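Local coordinates for putative O-GlcNAcase nagJ (Clostridium perfringens, PDB 6PV5), which probably hydrolyses terminal N-acetylhexosamine residues of glycans as a family 84 glycoside hydrolase, this chain spanning its N-terminal, catalytic barrel and helical post-catalytic regions, at residues 540-545 and 553-558; 558-563 and 601-606; 595-600 and 615-620. All coordinates share one frame; numbering follows the deposited sequence.

Contact 1. Residues 540-545 and 553-558; sequences KLRSNL and QLDSHL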
loop_
_atom_site.group_PDB
_atom_site.type_symbol
_atom_site.label_atom_id
_atom_site.label_comp_id
_atom_site.label_asym_id
_atom_site.label_seq_id
_atom_site.Cartn_x
_atom_site.Cartn_y
_atom_site.Cartn_z
ATOM N N LYS A 540 7.827 24.117 9.954
ATOM C CA LYS A 540 7.583 24.331 8.534
ATOM C C LYS A 540 6.454 23.420 8.056
ATOM O O LYS A 540 5.632 23.830 7.232
ATOM C CB LYS A 540 8.801 24.030 7.657
ATOM C CG LYS A 540 10.015 24.940 7.784
ATOM C CD LYS A 540 11.233 24.198 7.236
ATOM C CE LYS A 540 12.581 24.791 7.595
ATOM N NZ LYS A 540 12.905 25.977 6.770
ATOM N N LEU A 541 6.440 22.166 8.543
ATOM C CA LEU A 541 5.356 21.264 8.183
ATOM C C LEU A 541 4.036 21.731 8.802
ATOM O O LEU A 541 2.998 21.654 8.151
ATOM C CB LEU A 541 5.700 19.840 8.621
ATOM C CG LEU A 541 6.773 19.170 7.766
ATOM C CD1 LEU A 541 7.310 17.941 8.472
ATOM C CD2 LEU A 541 6.199 18.823 6.391
ATOM N N ARG A 542 4.071 22.224 10.050
ATOM C CA ARG A 542 2.819 22.613 10.685
ATOM C C ARG A 542 2.228 23.805 9.932
ATOM O O ARG A 542 1.010 23.941 9.784
ATOM C CB ARG A 542 2.996 22.878 12.179
ATOM C CG ARG A 542 1.675 23.071 12.922
ATOM C CD ARG A 542 1.959 23.257 14.399
ATOM N NE ARG A 542 2.704 22.158 14.985
ATOM C CZ ARG A 542 3.995 22.153 15.332
ATOM N NH1 ARG A 542 4.756 23.221 15.137
ATOM N NH2 ARG A 542 4.520 21.054 15.857
ATOM N N SER A 543 3.119 24.615 9.370
ATOM C CA SER A 543 2.698 25.792 8.639
ATOM C C SER A 543 2.201 25.476 7.224
ATOM O O SER A 543 1.234 26.092 6.774
ATOM C CB SER A 543 3.797 26.827 8.657
ATOM O OG SER A 543 3.519 27.802 7.684
ATOM N N ASN A 544 2.842 24.536 6.510
ATOM C CA ASN A 544 2.689 24.459 5.060
ATOM C C ASN A 544 2.143 23.121 4.566
ATOM O O ASN A 544 1.803 23.008 3.399
ATOM C CB ASN A 544 4.014 24.707 4.343
ATOM C CG ASN A 544 4.517 26.103 4.631
ATOM O OD1 ASN A 544 3.745 27.055 4.550
ATOM N ND2 ASN A 544 5.766 26.219 5.066
ATOM N N LEU A 545 2.080 22.087 5.405
ATOM C CA LEU A 545 1.593 20.820 4.874
ATOM C C LEU A 545 0.110 20.941 4.513
ATOM O O LEU A 545 -0.719 21.247 5.375
ATOM C CB LEU A 545 1.851 19.735 5.922
ATOM C CG LEU A 545 1.684 18.292 5.453
ATOM C CD1 LEU A 545 2.699 17.937 4.357
ATOM C CD2 LEU A 545 1.832 17.368 6.649
ATOM N N GLN A 553 -2.642 13.943 12.464
ATOM C CA GLN A 553 -2.303 12.598 12.914
ATOM C C GLN A 553 -0.875 12.571 13.471
ATOM O O GLN A 553 -0.568 11.804 14.380
ATOM C CB GLN A 553 -2.501 11.602 11.767
ATOM C CG GLN A 553 -3.937 11.104 11.642
ATOM C CD GLN A 553 -4.220 10.501 10.284
ATOM O OE1 GLN A 553 -3.327 10.295 9.461
ATOM N NE2 GLN A 553 -5.488 10.235 10.016
ATOM N N LEU A 554 -0.019 13.440 12.929
ATOM C CA LEU A 554 1.415 13.431 13.180
ATOM C C LEU A 554 1.841 14.495 14.198
ATOM O O LEU A 554 3.015 14.575 14.560
ATOM C CB LEU A 554 2.073 13.728 11.829
ATOM C CG LEU A 554 1.892 12.626 10.781
ATOM C CD1 LEU A 554 2.584 12.993 9.481
ATOM C CD2 LEU A 554 2.402 11.292 11.318
ATOM N N ASP A 555 0.911 15.329 14.661
ATOM C CA ASP A 555 1.332 16.541 15.369
ATOM C C ASP A 555 2.174 16.254 16.605
ATOM O O ASP A 555 3.169 16.943 16.800
ATOM C CB ASP A 555 0.229 17.533 15.747
ATOM C CG ASP A 555 0.846 18.858 16.217
ATOM O OD1 ASP A 555 1.293 19.667 15.363
ATOM O OD2 ASP A 555 0.948 19.038 17.426
ATOM N N SER A 556 1.774 15.294 17.450
ATOM C CA SER A 556 2.574 14.940 18.623
ATOM C C SER A 556 3.968 14.433 18.238
ATOM O O SER A 556 4.954 14.720 18.936
ATOM C CB SER A 556 1.886 13.938 19.489
ATOM O OG SER A 556 0.687 14.488 19.973
ATOM N N HIS A 557 4.035 13.666 17.136
ATOM C CA HIS A 557 5.303 13.145 16.632
ATOM C C HIS A 557 6.226 14.290 16.224
ATOM O O HIS A 557 7.409 14.253 16.533
ATOM C CB HIS A 557 5.061 12.141 15.496
ATOM C CG HIS A 557 4.347 10.927 16.007
ATOM N ND1 HIS A 557 2.977 10.905 16.212
ATOM C CD2 HIS A 557 4.803 9.729 16.417
ATOM C CE1 HIS A 557 2.618 9.742 16.718
ATOM N NE2 HIS A 557 3.723 8.986 16.825
ATOM N N LEU A 558 5.673 15.283 15.526
ATOM C CA LEU A 558 6.444 16.415 15.047
ATOM C C LEU A 558 6.997 17.232 16.221
ATOM O O LEU A 558 8.118 17.716 16.154
ATOM C CB LEU A 558 5.541 17.295 14.180
ATOM C CG LEU A 558 5.206 16.761 12.787
ATOM C CD1 LEU A 558 4.067 17.572 12.200
ATOM C CD2 LEU A 558 6.404 16.847 11.850
#
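The end of helix 521-544, through R542, faces D555 on helix 548-579 nearly antiparallel: the short axes make 156° between their N-to-C directions and approach to 11.1 Å, with the CA atoms of R542 and D555 the nearest pair. This is a helical hairpin, two helices joined by a tight turn, within the all-helical region that follows the barrel in family 84 enzymes. Across that gap the contact is made by side chains, R542 to D555 and L541 to L558. Toward the protein interior, L541 and L558 cross at about a right angle and meet through single methyl groups, L541 CD1 lying 3.7 Å from L558 CD2; F486 of helix 480-487 and L551 also pack on L558. On the outer side R542 and D555 form a salt bridge. R542 leaves its helix with CG anti to the backbone N, then bends at chi3, which brings the NE corner of the guanidinium to the carboxylate. NH1 of the same group has a weak hydrogen bond to N539 OD1, and R542 NH2 comes obliquely to within 4.2 Å of L558 CB. The two charged planes are turned 70° apart, yet the bond is well aimed, with an N-H...O angle of 176°. R542 NE sits 2.9 Å from D555 OD1, which lies in the guanidinium plane and accepts through its syn lone pair.

Contact 2. Residues 558-563 and 601-606; sequences LSKFEI and DGIKAT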
loop_
_atom_site.group_PDB
_atom_site.type_symbol
_atom_site.label_atom_id
_atom_site.label_comp_id
_atom_site.label_asym_id
_atom_site.label_seq_id
_atom_site.Cartn_x
_atom_site.Cartn_y
_atom_site.Cartn_z
ATOM N N LEU A 558 5.673 15.283 15.526
ATOM C CA LEU A 558 6.444 16.415 15.047
ATOM C C LEU A 558 6.997 17.232 16.221
ATOM O O LEU A 558 8.118 17.716 16.154
ATOM C CB LEU A 558 5.541 17.295 14.180
ATOM C CG LEU A 558 5.206 16.761 12.787
ATOM C CD1 LEU A 558 4.067 17.572 12.200
ATOM C CD2 LEU A 558 6.404 16.847 11.850
ATOM N N SER A 559 6.195 17.412 17.280
ATOM C CA SER A 559 6.605 18.172 18.450
ATOM C C SER A 559 7.751 17.462 19.150
ATOM O O SER A 559 8.706 18.112 19.564
ATOM C CB SER A 559 5.433 18.384 19.407
ATOM O OG SER A 559 4.370 19.010 18.708
ATOM N N LYS A 560 7.619 16.136 19.303
ATOM C CA LYS A 560 8.661 15.333 19.915
ATOM C C LYS A 560 9.929 15.406 19.064
ATOM O O LYS A 560 11.035 15.467 19.610
ATOM C CB LYS A 560 8.219 13.882 20.125
ATOM C CG LYS A 560 9.207 13.056 20.932
ATOM C CD LYS A 560 8.601 11.905 21.650
ATOM C CE LYS A 560 9.614 11.160 22.484
ATOM N NZ LYS A 560 8.937 10.058 23.228
ATOM N N PHE A 561 9.757 15.452 17.738
ATOM C CA PHE A 561 10.882 15.441 16.805
ATOM C C PHE A 561 11.726 16.702 16.986
ATOM O O PHE A 561 12.942 16.641 16.931
ATOM C CB PHE A 561 10.367 15.432 15.367
ATOM C CG PHE A 561 11.348 15.118 14.264
ATOM C CD1 PHE A 561 11.898 13.848 14.127
ATOM C CD2 PHE A 561 11.646 16.066 13.294
ATOM C CE1 PHE A 561 12.753 13.546 13.066
ATOM C CE2 PHE A 561 12.493 15.761 12.230
ATOM C CZ PHE A 561 13.041 14.501 12.107
ATOM N N GLU A 562 11.059 17.837 17.211
ATOM C CA GLU A 562 11.729 19.106 17.450
ATOM C C GLU A 562 12.596 19.030 18.703
ATOM O O GLU A 562 13.717 19.527 18.688
ATOM C CB GLU A 562 10.715 20.243 17.588
ATOM C CG GLU A 562 11.379 21.609 17.579
ATOM C CD GLU A 562 10.438 22.801 17.644
ATOM O OE1 GLU A 562 9.471 22.850 16.864
ATOM O OE2 GLU A 562 10.693 23.691 18.460
ATOM N N ILE A 563 12.074 18.420 19.773
ATOM C CA ILE A 563 12.793 18.246 21.031
ATOM C C ILE A 563 13.999 17.312 20.858
ATOM O O ILE A 563 15.055 17.574 21.447
ATOM C CB ILE A 563 11.859 17.737 22.152
ATOM C CG1 ILE A 563 10.638 18.636 22.379
ATOM C CG2 ILE A 563 12.628 17.492 23.453
ATOM C CD1 ILE A 563 9.726 18.124 23.484
ATOM N N ASP A 601 10.698 12.180 27.285
ATOM C CA ASP A 601 10.073 11.080 27.999
ATOM C C ASP A 601 8.640 11.430 28.384
ATOM O O ASP A 601 7.858 10.543 28.703
ATOM C CB ASP A 601 10.952 10.600 29.154
ATOM C CG ASP A 601 12.241 9.955 28.652
ATOM O OD1 ASP A 601 12.303 9.637 27.443
ATOM O OD2 ASP A 601 13.173 9.771 29.459
ATOM N N GLY A 602 8.290 12.717 28.335
ATOM C CA GLY A 602 6.938 13.095 28.695
ATOM C C GLY A 602 5.952 12.957 27.536
ATOM O O GLY A 602 4.754 13.178 27.724
ATOM N N ILE A 603 6.454 12.643 26.332
ATOM C CA ILE A 603 5.572 12.627 25.173
ATOM C C ILE A 603 5.402 11.180 24.703
ATOM O O ILE A 603 6.384 10.458 24.510
ATOM C CB ILE A 603 6.047 13.585 24.061
ATOM C CG1 ILE A 603 6.165 15.028 24.564
ATOM C CG2 ILE A 603 5.132 13.487 22.844
ATOM C CD1 ILE A 603 6.585 16.020 23.496
ATOM N N LYS A 604 4.135 10.782 24.552
ATOM C CA LYS A 604 3.727 9.403 24.295
ATOM C C LYS A 604 4.279 8.905 22.947
ATOM O O LYS A 604 4.741 7.768 22.811
ATOM C CB LYS A 604 2.195 9.396 24.326
ATOM C CG LYS A 604 1.519 8.055 24.545
ATOM C CD LYS A 604 0.007 8.196 24.505
ATOM C CE LYS A 604 -0.716 6.868 24.572
ATOM N NZ LYS A 604 -0.234 6.036 25.703
ATOM N N ALA A 605 4.224 9.772 21.942
ATOM C CA ALA A 605 4.592 9.478 20.567
ATOM C C ALA A 605 6.016 8.927 20.503
ATOM O O ALA A 605 6.866 9.349 21.275
ATOM C CB ALA A 605 4.415 10.744 19.770
ATOM N N THR A 606 6.241 7.932 19.624
ATOM C CA THR A 606 7.523 7.275 19.443
ATOM C C THR A 606 8.091 7.645 18.077
ATOM O O THR A 606 7.446 7.454 17.054
ATOM C CB THR A 606 7.381 5.756 19.624
ATOM O OG1 THR A 606 6.823 5.535 20.917
ATOM C CG2 THR A 606 8.680 4.989 19.540
HETATM O O HOH W 1 10.189 8.728 24.819
#
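K560 and I603 lie alongside one another, pointing opposite ways, the lysine running out from helix 548-579 while the isoleucine reaches back toward it. K560 swings its chain away from its own backbone N and, extended beyond CG, lays its methylenes along the isoleucine: K560 CD is 3.9 Å from I603 CB, and I603 CG2 lies near both CB and CD of the lysine. I563, one turn further along the helix, meets the other branch tip to tip, its CD1 at 3.8 Å from I603 CD1. The two branches of I603 are thus divided between the lysine stem and the next turn. Residues 601-606 belong to the irregular connection between helix 583-601 and helix 612-619, in the helical post-catalytic region, and the lysine ammonium binds the backbone of that connection. K560 NZ donates to I603 O at 2.9 Å, with a C=O...N angle of 149° and the donor tilted out of the carbonyl plane. Its second bond, from K560 NZ to A605 O and also 2.9 Å, lies almost straight out from the oxygen, in line with the C=O bond (174°). L600 O, at the end of helix 583-601, adds a weak bond to the same nitrogen, which therefore gathers three main-chain oxygens. Nearby D601, whose OD1 stands 5.4 Å from K560 NZ, would probably favour the charged amine, although that carboxylate is in a salt bridge with R617 NH2.

Contact 3. Residues 595-600 and 615-620; sequences KLLRNL and FIRKVH
L597 is overlapped by R617, whose guanidinium presents one face to a leucine methyl. L597 CD2 stands 3.6 Å above that plane, displaced toward its rim, and the closest atom is R617 NH1 at 3.7 Å from L597 CD2. The arginine can lie over the leucine because its chain is extended from CG to NE, with CG anti to the carbonyl carbon (chi1 -71°); on the way out, R617 CG passes 4.0 Å from L597 CD1. R617 NE forms a salt bridge with D613, which helps to fix the orientation of the flat group. Salt-bridged by its nitrogens, the guanidinium meets the methyl with one face. I616 supplies the purely apolar part of the contact, its CG2 lying 4.0 Å from L597 CG as the two side chains pass side by side, head to tail. At the far end, H620 approaches L597 obliquely, H620 ND1 lying 4.2 Å from L597 CD1. That imidazole is turned back on its own helix: H620 ND1 donates to I616 O at 2.8 Å, with an N-H...O angle of 161° and the oxygen in the ring plane. No hydrogen bond crosses between the two segments themselves; the contact there is side-chain packing. It joins helix 612-619, the last modelled helix of this chain, to helix 583-601 in the helical post-catalytic region, with helix 548-579 touching L600, I616 and H620, while F615 faces helices 501-515 and 521-544.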
loop_
_atom_site.group_PDB
_atom_site.type_symbol
_atom_site.label_atom_id
_atom_site.label_comp_id
_atom_site.label_asym_id
_atom_site.label_seq_id
_atom_site.Cartn_x
_atom_site.Cartn_y
_atom_site.Cartn_z
ATOM N N LYS A 595 17.264 17.888 31.262
ATOM C CA LYS A 595 15.939 18.497 31.179
ATOM C C LYS A 595 15.268 18.174 29.844
ATOM O O LYS A 595 14.082 17.874 29.825
ATOM C CB LYS A 595 15.942 20.003 31.462
ATOM C CG LYS A 595 16.018 20.374 32.940
ATOM C CD LYS A 595 15.434 21.738 33.274
ATOM C CE LYS A 595 16.339 22.906 32.947
ATOM N NZ LYS A 595 15.695 24.191 33.315
ATOM N N LEU A 596 16.032 18.228 28.742
ATOM C CA LEU A 596 15.504 17.882 27.425
ATOM C C LEU A 596 15.084 16.416 27.367
ATOM O O LEU A 596 14.042 16.106 26.807
ATOM C CB LEU A 596 16.526 18.239 26.339
ATOM C CG LEU A 596 16.718 19.742 26.154
ATOM C CD1 LEU A 596 17.860 20.036 25.200
ATOM C CD2 LEU A 596 15.435 20.404 25.671
ATOM N N LEU A 597 15.890 15.523 27.949
ATOM C CA LEU A 597 15.524 14.118 28.033
ATOM C C LEU A 597 14.178 13.952 28.729
ATOM O O LEU A 597 13.336 13.179 28.262
ATOM C CB LEU A 597 16.612 13.309 28.745
ATOM C CG LEU A 597 17.478 12.445 27.828
ATOM C CD1 LEU A 597 18.357 11.511 28.646
ATOM C CD2 LEU A 597 16.618 11.650 26.852
ATOM N N ARG A 598 13.980 14.696 29.828
ATOM C CA ARG A 598 12.718 14.662 30.558
ATOM C C ARG A 598 11.570 15.126 29.668
ATOM O O ARG A 598 10.523 14.490 29.666
ATOM C CB ARG A 598 12.766 15.481 31.852
ATOM C CG ARG A 598 13.595 14.820 32.941
ATOM C CD ARG A 598 13.533 15.366 34.362
ATOM N NE ARG A 598 14.646 14.745 35.074
ATOM C CZ ARG A 598 14.727 13.456 35.410
ATOM N NH1 ARG A 598 13.737 12.620 35.134
ATOM N NH2 ARG A 598 15.803 13.009 36.036
ATOM N N ASN A 599 11.752 16.223 28.929
ATOM C CA ASN A 599 10.715 16.685 28.015
ATOM C C ASN A 599 10.319 15.592 27.007
ATOM O O ASN A 599 9.146 15.466 26.680
ATOM C CB ASN A 599 11.132 17.969 27.294
ATOM C CG ASN A 599 11.451 19.105 28.247
ATOM O OD1 ASN A 599 11.203 19.000 29.449
ATOM N ND2 ASN A 599 11.983 20.200 27.724
ATOM N N LEU A 600 11.295 14.821 26.496
ATOM C CA LEU A 600 11.084 13.768 25.500
ATOM C C LEU A 600 10.275 12.626 26.104
ATOM O O LEU A 600 9.323 12.150 25.503
ATOM C CB LEU A 600 12.437 13.211 25.026
ATOM C CG LEU A 600 13.173 14.114 24.048
ATOM C CD1 LEU A 600 14.616 13.663 23.828
ATOM C CD2 LEU A 600 12.400 14.207 22.744
ATOM N N PHE A 615 21.422 7.489 21.390
ATOM C CA PHE A 615 22.569 8.373 21.304
ATOM C C PHE A 615 22.507 9.414 22.434
ATOM O O PHE A 615 23.437 9.544 23.221
ATOM C CB PHE A 615 22.662 9.078 19.948
ATOM C CG PHE A 615 23.750 10.132 19.909
ATOM C CD1 PHE A 615 25.091 9.768 19.961
ATOM C CD2 PHE A 615 23.437 11.487 19.868
ATOM C CE1 PHE A 615 26.096 10.731 19.926
ATOM C CE2 PHE A 615 24.445 12.450 19.839
ATOM C CZ PHE A 615 25.768 12.066 19.889
ATOM N N ILE A 616 21.406 10.146 22.522
ATOM C CA ILE A 616 21.260 11.147 23.561
ATOM C C ILE A 616 21.373 10.512 24.947
ATOM O O ILE A 616 22.017 11.080 25.818
ATOM C CB ILE A 616 19.951 11.919 23.365
ATOM C CG1 ILE A 616 20.004 12.677 22.039
ATOM C CG2 ILE A 616 19.708 12.857 24.549
ATOM C CD1 ILE A 616 18.628 12.872 21.419
ATOM N N ARG A 617 20.797 9.319 25.145
ATOM C CA ARG A 617 20.872 8.691 26.453
ATOM C C ARG A 617 22.289 8.213 26.760
ATOM O O ARG A 617 22.664 8.191 27.921
ATOM C CB ARG A 617 19.875 7.535 26.615
ATOM C CG ARG A 617 18.427 7.996 26.708
ATOM C CD ARG A 617 17.424 6.854 26.782
ATOM N NE ARG A 617 16.192 7.318 26.158
ATOM C CZ ARG A 617 15.266 8.053 26.770
ATOM N NH1 ARG A 617 15.407 8.360 28.048
ATOM N NH2 ARG A 617 14.183 8.438 26.114
ATOM N N LYS A 618 23.055 7.794 25.748
ATOM C CA LYS A 618 24.415 7.337 25.992
ATOM C C LYS A 618 25.297 8.509 26.423
ATOM O O LYS A 618 26.157 8.352 27.272
ATOM C CB LYS A 618 25.040 6.699 24.750
ATOM C CG LYS A 618 26.325 5.918 24.998
ATOM C CD LYS A 618 26.737 5.030 23.840
ATOM C CE LYS A 618 28.218 4.709 23.885
ATOM N NZ LYS A 618 28.630 3.732 22.843
ATOM N N VAL A 619 25.084 9.680 25.823
ATOM C CA VAL A 619 25.854 10.871 26.149
ATOM C C VAL A 619 25.675 11.221 27.633
ATOM O O VAL A 619 26.634 11.586 28.295
ATOM C CB VAL A 619 25.485 12.038 25.217
ATOM C CG1 VAL A 619 25.987 13.379 25.737
ATOM C CG2 VAL A 619 25.954 11.780 23.789
ATOM N N HIS A 620 24.457 11.091 28.164
ATOM C CA HIS A 620 24.261 11.156 29.607
ATOM C C HIS A 620 24.464 9.759 30.209
ATOM O O HIS A 620 24.978 9.697 31.336
ATOM C CB HIS A 620 22.867 11.709 29.934
ATOM C CG HIS A 620 22.553 12.961 29.189
ATOM N ND1 HIS A 620 22.257 12.957 27.834
ATOM C CD2 HIS A 620 22.500 14.251 29.588
ATOM C CE1 HIS A 620 22.026 14.189 27.425
ATOM N NE2 HIS A 620 22.163 15.004 28.493
#

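Overall arrangement
All three contacts lie in the helical region beyond the barrel, successively further from the centre of the chain, about 22, 27 and 35 Å by contact centre. Contacts 1 and 2 share L558 and helix 548-579; contact 3 joins the two later helices, and its centre is about 12 Å from that of contact 2. None is fully core: each is partly buried, mixing buried and partly exposed residues. Their chemistry differs: a charged pair between helices in contact 1, a lysine on main-chain oxygens where contact 2 meets a loop, and, in contact 3, a leucine packed on an isoleucine and on the face of an arginine. The D601-R617 salt bridge links contacts 2 and 3, whereas contacts 1 and 3 do not touch.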